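Local structure of putative NAD(P)H-flavin oxidoreductase (Streptococcus pyogenes serotype M1, 2HAY) at residues I38-A41 against A42-S45; K214-E217 against E218-V222; N178-L181 against A182-V186. The protein probably acts as an FMN-dependent oxidoreductase of the nitroreductase family, using NAD(P)H as the likely partner in redox reactions. All blocks are in the same frame, centred on the assembly; numbering follows the deposited sequence.

Overall arrangement
Each contact lies within one continuous run of residues, so none closes a long loop, and none encloses or crosses another: they follow in series along the chain. Contact 1 comes first, at the end of helix 32-43, whose side chains touch helix 137-162 and strand 54-59. Contact 3 is next, at the end of helix 174-183 beside helix 62-68. Contact 2 comes last, where the C-terminal tail turns into strand 220-223. Contacts 2 and 3 lie on opposite sides of the chain's centre, their centres about 42 Å apart. Contacts 1 and 2 do not touch within one chain, yet across the dimer Asp40 of one subunit pairs with Lys216 of the other.

Contact 1 of 3, residues I38-A41 against A42-S45; sequences ILDA and AWLS
Asp40 meets the next turn of its helix through both backbone and side chain. Its carbonyl O accepts the N-H of Leu44 at 2.9 Å, and the Leu44 side chain folds back over the same oxygen, with Leu44 CB 3.2 Å from Asp40 O. The carboxylate runs alongside the Trp43 side chain, both pointing the same way, with the acid and ring planes 40° apart and Asp40 OD2 3.8 Å from Trp43 CE3. Trp43 reaches this place because its CG stands anti to the backbone N (chi1 173°). An acid suits this buried site because its charge is met from across the dimer: OD2 forms a salt bridge with Lys216 of the second subunit, while Trp43 NE1 bonds to Lys214 O of that subunit.

Ala41 and Ala42 provide the slim side of the turn. Their single methyls let the helix lie close to its neighbours, Ala41 against Thr158 and Ala42 against Met155 of helix 137-162, with Ala42 also on Phe56 of strand 54-59. Ala42 N makes a weak bond to Ile38 O at 3.4 Å, whereas Trp43 N reaches Leu39 O at 2.9 Å, nearly straight at 169°. Past Leu44 the hydroxyl of Ser45 bends back toward the helix. Ser45 OG lies 2.7 Å from Ala41 O and also within reach of Asn154 OD1, and which of the two takes its one proton is not settled.

Here a helix gives way to a loop at the subunit interface. Pro46, Ser47 and Ser48, which follow directly, belong to an FMN pocket, and Leu44 O bonds to Arg213 of the second subunit, as befits the nitroreductase fold, whose flavin sites lie at the dimer interface.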
loop_
_atom_site.group_PDB
_atom_site.type_symbol
_atom_site.label_atom_id
_atom_site.label_comp_id
_atom_site.label_asym_id
_atom_site.label_seq_id
_atom_site.Cartn_x
_atom_site.Cartn_y
_atom_site.Cartn_z
ATOM N N ILE B 38 14.505 -8.125 0.761
ATOM C CA ILE B 38 13.148 -7.755 1.143
ATOM C C ILE B 38 13.080 -6.330 1.721
ATOM O O ILE B 38 12.172 -5.549 1.385
ATOM C CB ILE B 38 12.525 -8.787 2.146
ATOM C CG1 ILE B 38 12.240 -10.135 1.451
ATOM C CG2 ILE B 38 11.214 -8.221 2.775
ATOM C CD1 ILE B 38 11.950 -11.325 2.447
ATOM N N LEU B 39 14.060 -5.991 2.560
ATOM C CA LEU B 39 14.135 -4.674 3.148
ATOM C C LEU B 39 14.501 -3.605 2.108
ATOM O O LEU B 39 14.023 -2.475 2.181
ATOM C CB LEU B 39 15.112 -4.671 4.318
ATOM C CG LEU B 39 14.606 -5.322 5.600
ATOM C CD1 LEU B 39 15.797 -5.456 6.538
ATOM C CD2 LEU B 39 13.519 -4.454 6.227
ATOM N N ASP B 40 15.351 -3.969 1.152
ATOM C CA ASP B 40 15.676 -3.110 0.003
ATOM C C ASP B 40 14.424 -2.789 -0.811
ATOM O O ASP B 40 14.298 -1.680 -1.304
ATOM C CB ASP B 40 16.692 -3.785 -0.887
ATOM C CG ASP B 40 18.134 -3.444 -0.501
ATOM O OD1 ASP B 40 19.039 -3.939 -1.193
ATOM O OD2 ASP B 40 18.372 -2.688 0.474
ATOM N N ALA B 41 13.485 -3.739 -0.887
ATOM C CA ALA B 41 12.207 -3.536 -1.577
ATOM C C ALA B 41 11.359 -2.443 -0.911
ATOM O O ALA B 41 10.745 -1.617 -1.591
ATOM C CB ALA B 41 11.411 -4.872 -1.682
ATOM N N ALA B 42 11.340 -2.436 0.424
ATOM C CA ALA B 42 10.665 -1.381 1.200
ATOM C C ALA B 42 11.388 -0.043 1.038
ATOM O O ALA B 42 10.792 0.986 0.728
ATOM C CB ALA B 42 10.606 -1.791 2.665
ATOM N N TRP B 43 12.697 -0.055 1.238
ATOM C CA TRP B 43 13.486 1.164 1.175
ATOM C C TRP B 43 13.364 1.871 -0.175
ATOM O O TRP B 43 13.309 3.096 -0.227
ATOM C CB TRP B 43 14.946 0.816 1.453
ATOM C CG TRP B 43 15.931 1.932 1.268
ATOM C CD1 TRP B 43 15.924 3.152 1.884
ATOM C CD2 TRP B 43 17.093 1.910 0.435
ATOM N NE1 TRP B 43 17.012 3.906 1.470
ATOM C CE2 TRP B 43 17.746 3.163 0.587
ATOM C CE3 TRP B 43 17.653 0.949 -0.423
ATOM C CZ2 TRP B 43 18.931 3.483 -0.093
ATOM C CZ3 TRP B 43 18.823 1.264 -1.109
ATOM C CH2 TRP B 43 19.455 2.529 -0.941
ATOM N N LEU B 44 13.374 1.088 -1.255
ATOM C CA LEU B 44 13.335 1.582 -2.648
ATOM C C LEU B 44 11.944 1.863 -3.190
ATOM O O LEU B 44 11.814 2.368 -4.316
ATOM C CB LEU B 44 14.025 0.588 -3.580
ATOM C CG LEU B 44 15.547 0.612 -3.372
ATOM C CD1 LEU B 44 16.290 -0.398 -4.209
ATOM C CD2 LEU B 44 16.045 2.007 -3.637
ATOM N N SER B 45 10.925 1.537 -2.395
ATOM C CA SER B 45 9.538 1.865 -2.721
ATOM C C SER B 45 9.292 3.362 -2.900
ATOM O O SER B 45 9.894 4.176 -2.212
ATOM C CB SER B 45 8.565 1.371 -1.647
ATOM O OG SER B 45 8.537 -0.028 -1.611
#

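Contact 2 of 3, residues K214-E217 against E218-V222; sequences KPKE and EVMSV. Unlike the reference sequence in segment 218-222: Met220 (reference Ile).
Lys216 sits within two overlapping type I beta turns, 215-218 and 216-219, and Met220 follows them, opening the C-terminal strand. Glu218 N closes the first turn on Pro215 O at 2.9 Å. The tightly packed part centres on Lys216 O, which takes Met220 N nearly along the C=O axis at 2.9 Å. Val219 N, above the carbonyl plane, is 3.1 Å from Lys216 O. Buried Val219 packs its CG2 on Lys214 CB at 3.9 Å. In the conformer described, one of two, selenomethionine Met220 (isoleucine in the reference sequence) runs beside Lys216, CE to CE 3.9 Å. Both flexible chains pack on Trp43 of the second subunit at the dimer interface, Lys216 NZ bound to Asp40 of that subunit, and residues 220-222 join a parallel strand there.

The solvent side is looser and hydrated. Pro215, whose O accepts the turn-closing bond, lays its ring against the Glu218 carboxyl group, CD to CD 3.8 Å. Lys214 crosses Glu218 at about a right angle, and its amine bonds to Glu52 O of the second subunit. Lys214 NZ and Glu218 OE1 stay 5.4 Å apart, bridged by a water 3.3 Å from each, weakly bound at NZ.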
loop_
_atom_site.group_PDB
_atom_site.type_symbol
_atom_site.label_atom_id
_atom_site.label_comp_id
_atom_site.label_asym_id
_atom_site.label_seq_id
_atom_site.Cartn_x
_atom_site.Cartn_y
_atom_site.Cartn_z
ATOM N N LYS B 214 -13.398 -12.077 -4.395
ATOM C CA LYS B 214 -14.609 -11.683 -5.136
ATOM C C LYS B 214 -14.415 -12.046 -6.607
ATOM O O LYS B 214 -13.274 -12.053 -7.086
ATOM C CB LYS B 214 -14.834 -10.164 -5.069
ATOM C CG LYS B 214 -15.339 -9.588 -3.749
ATOM C CD LYS B 214 -15.325 -8.034 -3.824
ATOM C CE LYS B 214 -16.006 -7.376 -2.638
ATOM N NZ LYS B 214 -15.964 -5.904 -2.726
ATOM N N PRO B 215 -15.515 -12.334 -7.332
ATOM C CA PRO B 215 -15.399 -12.522 -8.788
ATOM C C PRO B 215 -14.685 -11.320 -9.389
ATOM O O PRO B 215 -14.929 -10.173 -8.949
ATOM C CB PRO B 215 -16.859 -12.551 -9.266
ATOM C CG PRO B 215 -17.663 -12.955 -8.067
ATOM C CD PRO B 215 -16.906 -12.477 -6.849
ATOM N N LYS B 216 -13.798 -11.552 -10.359
ATOM C CA LYS B 216 -12.976 -10.446 -10.856
ATOM C C LYS B 216 -13.763 -9.305 -11.525
ATOM O O LYS B 216 -13.304 -8.178 -11.522
ATOM C CB LYS B 216 -11.726 -10.903 -11.644
ATOM C CG LYS B 216 -11.954 -11.749 -12.847
ATOM C CD LYS B 216 -10.679 -11.844 -13.733
ATOM C CE LYS B 216 -9.454 -12.261 -12.933
ATOM N NZ LYS B 216 -8.336 -12.795 -13.774
ATOM N N GLU B 217 -14.965 -9.582 -12.026
ATOM C CA GLU B 217 -15.834 -8.536 -12.572
ATOM C C GLU B 217 -16.291 -7.540 -11.504
ATOM O O GLU B 217 -16.629 -6.396 -11.817
ATOM C CB GLU B 217 -17.078 -9.133 -13.242
ATOM C CG GLU B 217 -16.847 -10.493 -13.891
ATOM C CD GLU B 217 -17.215 -11.671 -12.992
ATOM O OE1 GLU B 217 -18.417 -11.807 -12.629
ATOM O OE2 GLU B 217 -16.300 -12.467 -12.684
ATOM N N GLU B 218 -16.314 -7.978 -10.251
ATOM C CA GLU B 218 -16.735 -7.119 -9.150
ATOM C C GLU B 218 -15.617 -6.206 -8.661
ATOM O O GLU B 218 -15.865 -5.289 -7.876
ATOM C CB GLU B 218 -17.268 -7.958 -7.983
ATOM C CG GLU B 218 -18.444 -8.876 -8.338
ATOM C CD GLU B 218 -19.147 -9.459 -7.109
ATOM O OE1 GLU B 218 -18.699 -9.183 -5.960
ATOM O OE2 GLU B 218 -20.164 -10.185 -7.289
ATOM N N VAL B 219 -14.390 -6.461 -9.120
ATOM C CA VAL B 219 -13.203 -5.714 -8.681
ATOM C C VAL B 219 -12.563 -4.891 -9.823
ATOM O O VAL B 219 -12.273 -3.725 -9.660
ATOM C CB VAL B 219 -12.179 -6.675 -7.996
ATOM C CG1 VAL B 219 -10.825 -5.988 -7.738
ATOM C CG2 VAL B 219 -12.767 -7.265 -6.690
HETATM N N MSE B 220 -12.344 -5.523 -10.974
HETATM C CA MSE B 220 -11.706 -4.868 -12.133
HETATM C C MSE B 220 -12.671 -4.601 -13.302
HETATM O O MSE B 220 -13.545 -5.406 -13.576
HETATM C CB MSE B 220 -10.472 -5.663 -12.613
HETATM C CG MSE B 220 -10.740 -7.085 -13.061
HETATM SE SE MSE B 220 -9.222 -7.934 -13.965
HETATM C CE MSE B 220 -8.231 -8.632 -12.454
ATOM N N SER B 221 -12.501 -3.462 -13.975
ATOM C CA SER B 221 -13.355 -3.058 -15.081
ATOM C C SER B 221 -12.651 -2.055 -15.991
ATOM O O SER B 221 -11.594 -1.526 -15.649
ATOM C CB SER B 221 -14.673 -2.457 -14.580
ATOM O OG SER B 221 -14.445 -1.241 -13.893
ATOM N N VAL B 222 -13.251 -1.820 -17.154
ATOM C CA VAL B 222 -12.728 -0.894 -18.143
ATOM C C VAL B 222 -13.803 0.144 -18.432
ATOM O O VAL B 222 -14.949 -0.211 -18.703
ATOM C CB VAL B 222 -12.318 -1.632 -19.463
ATOM C CG1 VAL B 222 -11.839 -0.659 -20.508
ATOM C CG2 VAL B 222 -11.240 -2.663 -19.180
HETATM O O HOH W 1 -14.983 -4.475 -5.018
HETATM O O HOH W 2 -18.606 -6.167 -4.675
#

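Contact 3 of 3, residues N178-L181 against A182-V186; sequences NHIL and AKHNV
His184 lies alongside Ile180, one helical turn earlier, both side chains pointing the same way. At its base, His184 CB is 3.8 Å from Ile180 O, the oxygen that also accepts the backbone N-H of His184 at 3.1 Å. CG, which also faces Ile180 O, stands anti to the carbonyl carbon (chi1 -71°), beside the backbone N, which swings the ring back along the helix. The next ring atom, CD2, comes closest, 3.3 Å from Ile180 O, which sits at the ring edge in its plane; the same carbon brushes Ile180 CG2 at 4.2 Å. At the far end NE2 bonds to Glu67 OE1 of helix 62-68, which holds the ring's rotation. The bent chain of Lys183 reaches the other oxygen of that acid, its NZ in a salt bridge with Glu67 OE2, so two basic residues at the helix end share one outside partner.

On the inner side, Leu181 and Val186 bring branched apolar chains together, CB to CB 4.1 Å, where the chain folds back. Ile180 is buried against Phe71, while Val186 packs on Val223 of the second subunit. Earlier in the helix, Asn178 O takes the N-H of Ala182 at 2.9 Å, and the Asn178 side chain bonds through OD1 to Ile194 N in strand 192-201.

The ending itself is made by Asn185, whose positive phi of 61° turns the chain back; asparagine tolerates this conformation better than most residues with a side chain. Val186 N then reaches Leu181 O at 2.8 Å and Asn185 N reaches Ala182 O at 2.9 Å. These two bonds and the positive phi of Asn185 make a Schellman motif at the C-terminus of helix 174-183, with the usual apolar contact, here Leu181 and Val186, beside it.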
loop_
_atom_site.group_PDB
_atom_site.type_symbol
_atom_site.label_atom_id
_atom_site.label_comp_id
_atom_site.label_asym_id
_atom_site.label_seq_id
_atom_site.Cartn_x
_atom_site.Cartn_y
_atom_site.Cartn_z
ATOM N N ASN B 178 1.995 0.732 20.358
ATOM C CA ASN B 178 2.741 1.985 20.379
ATOM C C ASN B 178 3.349 2.279 21.743
ATOM O O ASN B 178 4.492 2.693 21.839
ATOM C CB ASN B 178 1.866 3.161 19.937
ATOM C CG ASN B 178 1.837 3.336 18.406
ATOM O OD1 ASN B 178 2.793 3.008 17.725
ATOM N ND2 ASN B 178 0.742 3.890 17.882
ATOM N N HIS B 179 2.584 2.069 22.801
ATOM C CA HIS B 179 3.145 2.331 24.102
ATOM C C HIS B 179 4.205 1.334 24.522
ATOM O O HIS B 179 5.147 1.713 25.221
ATOM C CB HIS B 179 2.057 2.570 25.153
ATOM C CG HIS B 179 1.408 3.910 24.996
ATOM N ND1 HIS B 179 0.446 4.159 24.040
ATOM C CD2 HIS B 179 1.623 5.087 25.628
ATOM C CE1 HIS B 179 0.087 5.426 24.095
ATOM N NE2 HIS B 179 0.774 6.007 25.060
ATOM N N ILE B 180 4.089 0.088 24.067
ATOM C CA ILE B 180 5.115 -0.913 24.367
ATOM C C ILE B 180 6.387 -0.549 23.620
ATOM O O ILE B 180 7.469 -0.622 24.180
ATOM C CB ILE B 180 4.640 -2.354 24.025
ATOM C CG1 ILE B 180 3.577 -2.815 25.022
ATOM C CG2 ILE B 180 5.813 -3.370 23.983
ATOM C CD1 ILE B 180 2.675 -3.920 24.443
ATOM N N LEU B 181 6.237 -0.117 22.368
ATOM C CA LEU B 181 7.373 0.231 21.520
ATOM C C LEU B 181 8.087 1.479 21.999
ATOM O O LEU B 181 9.311 1.518 22.013
ATOM C CB LEU B 181 6.958 0.407 20.058
ATOM C CG LEU B 181 6.435 -0.813 19.299
ATOM C CD1 LEU B 181 6.187 -0.445 17.821
ATOM C CD2 LEU B 181 7.382 -1.980 19.442
ATOM N N ALA B 182 7.324 2.495 22.383
ATOM C CA ALA B 182 7.927 3.693 22.987
ATOM C C ALA B 182 8.633 3.367 24.309
ATOM O O ALA B 182 9.729 3.855 24.567
ATOM C CB ALA B 182 6.891 4.775 23.180
ATOM N N LYS B 183 8.008 2.518 25.123
ATOM C CA LYS B 183 8.560 2.145 26.420
ATOM C C LYS B 183 9.959 1.521 26.223
ATOM O O LYS B 183 10.883 1.794 26.984
ATOM C CB LYS B 183 7.594 1.193 27.132
ATOM C CG LYS B 183 8.087 0.637 28.462
ATOM C CD LYS B 183 7.890 -0.876 28.532
ATOM C CE LYS B 183 6.531 -1.270 29.046
ATOM N NZ LYS B 183 6.698 -2.419 29.986
ATOM N N HIS B 184 10.124 0.744 25.152
ATOM C CA HIS B 184 11.426 0.153 24.852
ATOM C C HIS B 184 12.350 1.004 23.962
ATOM O O HIS B 184 13.391 0.521 23.532
ATOM C CB HIS B 184 11.260 -1.266 24.289
ATOM C CG HIS B 184 10.807 -2.260 25.310
ATOM N ND1 HIS B 184 11.685 -2.974 26.095
ATOM C CD2 HIS B 184 9.568 -2.652 25.682
ATOM C CE1 HIS B 184 11.004 -3.770 26.901
ATOM N NE2 HIS B 184 9.716 -3.588 26.676
ATOM N N ASN B 185 11.980 2.259 23.710
ATOM C CA ASN B 185 12.760 3.148 22.832
ATOM C C ASN B 185 12.876 2.622 21.405
ATOM O O ASN B 185 13.899 2.830 20.750
ATOM C CB ASN B 185 14.179 3.402 23.391
ATOM C CG ASN B 185 14.197 4.350 24.589
ATOM O OD1 ASN B 185 13.298 5.181 24.776
ATOM N ND2 ASN B 185 15.251 4.255 25.389
ATOM N N VAL B 186 11.851 1.911 20.937
ATOM C CA VAL B 186 11.851 1.389 19.573
ATOM C C VAL B 186 11.367 2.505 18.631
ATOM O O VAL B 186 11.863 2.663 17.507
ATOM C CB VAL B 186 11.018 0.078 19.444
ATOM C CG1 VAL B 186 10.985 -0.429 17.990
ATOM C CG2 VAL B 186 11.604 -1.014 20.334
#